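Local coordinates for protein Poly(Beta-D-mannuronate) lyase (Pseudopedobacter saltans, PDB 7O79) that probably cleaves alginate as a poly(beta-D-mannuronate) lyase of polysaccharide lyase family 6, built on a right-handed parallel beta-helix, at residues P165-D169 and N170-I174; H204-G207 and M208-I211. All blocks are in the same frame, centred on the assembly; numbering follows the deposited sequence.

Overall arrangement
Contacts 1 and 2 lie in equivalent loops of neighbouring coils of the parallel beta-helix, their centres about 5 Å apart. Contact 1 (165-174) joins strand 155-162 to strand 175-177 and is a surface contact, although its central Arg-172 is buried. Contact 2 (204-211) leads from strand 194-201 into strand 209-214 and is partly buried. In contact 1 a cationic side chain donates to the backbone of its own loop. In contact 2 an anionic side chain accepts from a backbone N-H. The two loops are joined directly: Glu-206 OE2 takes the N-H of Gly-171, and Ile-174 N probably bonds Ile-210 O.

Contact 1 (P165-D169 and N170-I174); sequences PYTPD and NGREI
This contact belongs to a loop of the beta-helix between strand 155-162 and strand 175-177, where Arg-172 reaches back to Pro-165 and Thr-167. The guanidinium grips Pro-165 O end-on, with two nitrogens on one oxygen. NH1 and NH2 of Arg-172 each lie 3.0 Å from Pro-165 O. The oxygen sits at the guanidinium edge, almost exactly in its plane. NH2 comes in the carbonyl plane, while NH1 is tilted 15° from it. The Arg-172 chain bends at chi3 (61°), and this brings NH1 and NH2 to Pro-165 O. The Thr-167 and Arg-172 side chains cross at about a right angle. Thr-167 OG1 lies obliquely to the guanidinium and takes a weak bond from Arg-172 NH1 at 3.0 Å. The same hydroxyl donates to Asp-169 OD2 in a very short bond of 2.5 Å. Lys-113 forms a salt bridge with that carboxylate oxygen. Asp-169 CB packs 4.1 Å from Arg-172 CD. The backbone turns at Pro-168, the centre of an inverse gamma turn, and Arg-172 N makes a weak bond to Asp-169 O at 3.2 Å and also donates to Glu-206 OE2 on the next coil. Outside the loop, Arg-172 NE donates to Asn-139 O. The guanidinium is thus fixed in its rotation by backbone carbonyls on two loops. Asp-169 OD2, 5.2 Å from Arg-172 NH1, can at most ease its charge from a distance.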
loop_
_atom_site.group_PDB
_atom_site.type_symbol
_atom_site.label_atom_id
_atom_site.label_comp_id
_atom_site.label_asym_id
_atom_site.label_seq_id
_atom_site.Cartn_x
_atom_site.Cartn_y
_atom_site.Cartn_z
ATOM N N PRO A 165 -0.854 11.942 10.654
ATOM C CA PRO A 165 -1.708 13.134 10.538
ATOM C C PRO A 165 -2.008 13.512 9.091
ATOM O O PRO A 165 -1.179 13.374 8.189
ATOM C CB PRO A 165 -0.910 14.224 11.263
ATOM C CG PRO A 165 0.475 13.735 11.334
ATOM C CD PRO A 165 0.407 12.227 11.357
ATOM N N TYR A 166 -3.237 13.974 8.884
ATOM C CA TYR A 166 -3.734 14.286 7.557
ATOM C C TYR A 166 -3.224 15.635 7.077
ATOM O O TYR A 166 -3.378 16.642 7.774
ATOM C CB TYR A 166 -5.257 14.293 7.582
ATOM C CG TYR A 166 -5.914 14.867 6.347
ATOM C CD1 TYR A 166 -5.662 14.327 5.087
ATOM C CD2 TYR A 166 -6.836 15.913 6.448
ATOM C CE1 TYR A 166 -6.279 14.827 3.949
ATOM C CE2 TYR A 166 -7.467 16.417 5.319
ATOM C CZ TYR A 166 -7.194 15.866 4.077
ATOM O OH TYR A 166 -7.823 16.346 2.956
ATOM N N THR A 167 -2.607 15.656 5.889
ATOM C CA THR A 167 -2.428 16.901 5.115
ATOM C C THR A 167 -2.617 16.468 3.664
ATOM O O THR A 167 -2.032 15.450 3.238
ATOM C CB THR A 167 -1.077 17.615 5.283
ATOM O OG1 THR A 167 -0.045 16.886 4.592
ATOM C CG2 THR A 167 -0.692 17.797 6.763
ATOM N N PRO A 168 -3.422 17.190 2.881
ATOM C CA PRO A 168 -3.665 16.743 1.497
ATOM C C PRO A 168 -2.465 17.044 0.600
ATOM O O PRO A 168 -2.414 18.030 -0.137
ATOM C CB PRO A 168 -4.914 17.531 1.098
ATOM C CG PRO A 168 -4.896 18.775 1.976
ATOM C CD PRO A 168 -4.175 18.406 3.243
ATOM N N ASP A 169 -1.458 16.167 0.673
ATOM C CA ASP A 169 -0.213 16.321 -0.087
ATOM C C ASP A 169 0.117 14.991 -0.747
ATOM O O ASP A 169 0.640 14.096 -0.078
ATOM C CB ASP A 169 0.944 16.755 0.807
ATOM C CG ASP A 169 0.748 18.128 1.383
ATOM O OD1 ASP A 169 1.161 19.096 0.720
ATOM O OD2 ASP A 169 0.195 18.229 2.504
ATOM N N ASN A 170 -0.163 14.875 -2.046
ATOM C CA ASN A 170 0.232 13.692 -2.801
ATOM C C ASN A 170 1.697 13.341 -2.556
ATOM O O ASN A 170 2.585 14.193 -2.658
ATOM C CB ASN A 170 -0.003 13.916 -4.293
ATOM C CG ASN A 170 -0.128 12.619 -5.051
ATOM O OD1 ASN A 170 -0.761 11.677 -4.587
ATOM N ND2 ASN A 170 0.490 12.554 -6.216
ATOM N N GLY A 171 1.949 12.073 -2.258
ATOM C CA GLY A 171 3.258 11.658 -1.820
ATOM C C GLY A 171 3.358 11.391 -0.343
ATOM O O GLY A 171 4.468 11.218 0.157
ATOM N N ARG A 172 2.238 11.345 0.372
ATOM C CA ARG A 172 2.199 10.917 1.769
ATOM C C ARG A 172 1.336 9.666 1.927
ATOM O O ARG A 172 0.518 9.558 2.845
ATOM C CB ARG A 172 1.716 12.054 2.672
ATOM C CG ARG A 172 2.669 13.258 2.666
ATOM C CD ARG A 172 2.297 14.253 3.771
ATOM N NE ARG A 172 2.397 13.593 5.065
ATOM C CZ ARG A 172 1.422 13.554 5.961
ATOM N NH1 ARG A 172 0.262 14.152 5.700
ATOM N NH2 ARG A 172 1.599 12.896 7.108
ATOM N N GLU A 173 1.484 8.721 0.995
ATOM C CA GLU A 173 0.855 7.415 1.109
ATOM C C GLU A 173 1.412 6.671 2.314
ATOM O O GLU A 173 2.487 6.992 2.835
ATOM C CB GLU A 173 1.103 6.582 -0.158
ATOM C CG GLU A 173 0.642 7.240 -1.458
ATOM C CD GLU A 173 1.696 8.119 -2.107
ATOM O OE1 GLU A 173 1.569 8.385 -3.321
ATOM O OE2 GLU A 173 2.650 8.544 -1.408
ATOM N N ILE A 174 0.679 5.653 2.763
ATOM C CA ILE A 174 1.289 4.765 3.754
ATOM C C ILE A 174 2.203 3.755 3.064
ATOM O O ILE A 174 3.310 3.472 3.545
ATOM C CB ILE A 174 0.218 4.079 4.617
ATOM C CG1 ILE A 174 -0.726 5.124 5.237
ATOM C CG2 ILE A 174 0.891 3.269 5.730
ATOM C CD1 ILE A 174 -0.004 6.343 5.872
#

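Contact 2 (H204-G207 and M208-I211); sequences HGEG and MEII
A type II' beta turn runs from His-204 to Gly-207, closed by the bond from Gly-207 N to His-204 O. The chain then passes through Met-208 into strand 209-214 and turns a corner at Ile-210 and Ile-211. A water bridges the segments: it accepts from Met-208 N and can donate to His-204 O. Glu-206 folds forward along the chain. Its CG stands between the backbone N and the carbonyl carbon (chi1 69°), and from there the extended chain carries OE1 to Glu-209 N. That bond is 3.0 Å long, with an N-H...O angle of 156°. It meets OE1 on the anti side, 16° out of the carboxylate plane. The Met-208 side chain crosses Glu-206 at about a right angle, its CG 3.2 Å from Glu-206 O. The other oxygen, OE2, takes N-H groups of Gly-171 and Arg-172 on the neighbouring coil. With an alanine here, Glu-209 N would probably lose this acceptor, and so would the N-H groups of Gly-171 and Arg-172. Glu-209 points its own carboxylate away, where OE2 bonds Ser-212 OG. One buried carboxylate thus serves backbone N-H groups of two successive coils, which may offset the nearby like charge of Glu-173.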
loop_
_atom_site.group_PDB
_atom_site.type_symbol
_atom_site.label_atom_id
_atom_site.label_comp_id
_atom_site.label_asym_id
_atom_site.label_seq_id
_atom_site.Cartn_x
_atom_site.Cartn_y
_atom_site.Cartn_z
ATOM N N HIS A 204 -4.007 8.557 8.075
ATOM C CA HIS A 204 -4.475 9.409 6.982
ATOM C C HIS A 204 -3.378 9.691 5.971
ATOM O O HIS A 204 -3.540 9.418 4.779
ATOM C CB HIS A 204 -5.028 10.733 7.525
ATOM C CG HIS A 204 -6.074 10.572 8.583
ATOM N ND1 HIS A 204 -7.057 9.610 8.512
ATOM C CD2 HIS A 204 -6.314 11.268 9.721
ATOM C CE1 HIS A 204 -7.847 9.706 9.568
ATOM N NE2 HIS A 204 -7.413 10.700 10.321
ATOM N N GLY A 205 -2.275 10.293 6.422
ATOM C CA GLY A 205 -1.283 10.780 5.477
ATOM C C GLY A 205 -1.918 11.772 4.521
ATOM O O GLY A 205 -2.593 12.722 4.932
ATOM N N GLU A 206 -1.747 11.524 3.222
ATOM C CA GLU A 206 -2.303 12.383 2.181
ATOM C C GLU A 206 -3.821 12.323 2.079
ATOM O O GLU A 206 -4.404 13.188 1.412
ATOM C CB GLU A 206 -1.695 12.021 0.820
ATOM C CG GLU A 206 -2.135 10.649 0.304
ATOM C CD GLU A 206 -1.468 10.279 -1.003
ATOM O OE1 GLU A 206 -2.132 9.653 -1.862
ATOM O OE2 GLU A 206 -0.280 10.616 -1.175
ATOM N N GLY A 207 -4.473 11.345 2.702
ATOM C CA GLY A 207 -5.928 11.261 2.625
ATOM C C GLY A 207 -6.444 11.035 1.223
ATOM O O GLY A 207 -7.496 11.573 0.847
ATOM N N MET A 208 -5.706 10.264 0.426
ATOM C CA MET A 208 -6.088 9.943 -0.940
ATOM C C MET A 208 -5.849 8.465 -1.189
ATOM O O MET A 208 -6.795 7.682 -1.250
ATOM C CB MET A 208 -5.308 10.797 -1.943
ATOM C CG MET A 208 -5.302 12.262 -1.553
ATOM S SD MET A 208 -4.435 13.347 -2.684
ATOM C CE MET A 208 -4.640 14.893 -1.770
ATOM N N GLU A 209 -4.587 8.076 -1.328
ATOM C CA GLU A 209 -4.218 6.682 -1.523
ATOM C C GLU A 209 -3.503 6.226 -0.260
ATOM O O GLU A 209 -2.357 6.601 -0.025
ATOM C CB GLU A 209 -3.363 6.522 -2.771
ATOM C CG GLU A 209 -4.048 7.084 -3.997
ATOM C CD GLU A 209 -3.317 6.766 -5.295
ATOM O OE1 GLU A 209 -3.519 7.503 -6.291
ATOM O OE2 GLU A 209 -2.542 5.784 -5.322
ATOM N N ILE A 210 -4.217 5.466 0.580
ATOM C CA ILE A 210 -3.594 4.845 1.747
ATOM C C ILE A 210 -2.507 3.889 1.290
ATOM O O ILE A 210 -1.352 3.949 1.738
ATOM C CB ILE A 210 -4.652 4.097 2.584
ATOM C CG1 ILE A 210 -5.754 5.038 3.072
ATOM C CG2 ILE A 210 -3.968 3.395 3.781
ATOM C CD1 ILE A 210 -6.964 4.299 3.679
ATOM N N ILE A 211 -2.886 2.967 0.411
ATOM C CA ILE A 211 -1.990 2.053 -0.287
ATOM C C ILE A 211 -2.037 2.443 -1.757
ATOM O O ILE A 211 -3.120 2.673 -2.309
ATOM C CB ILE A 211 -2.411 0.587 -0.069
ATOM C CG1 ILE A 211 -2.102 0.165 1.370
ATOM C CG2 ILE A 211 -1.716 -0.347 -1.074
ATOM C CD1 ILE A 211 -2.813 -1.115 1.831
HETATM O O HOH W 1 -4.451 8.228 2.224
#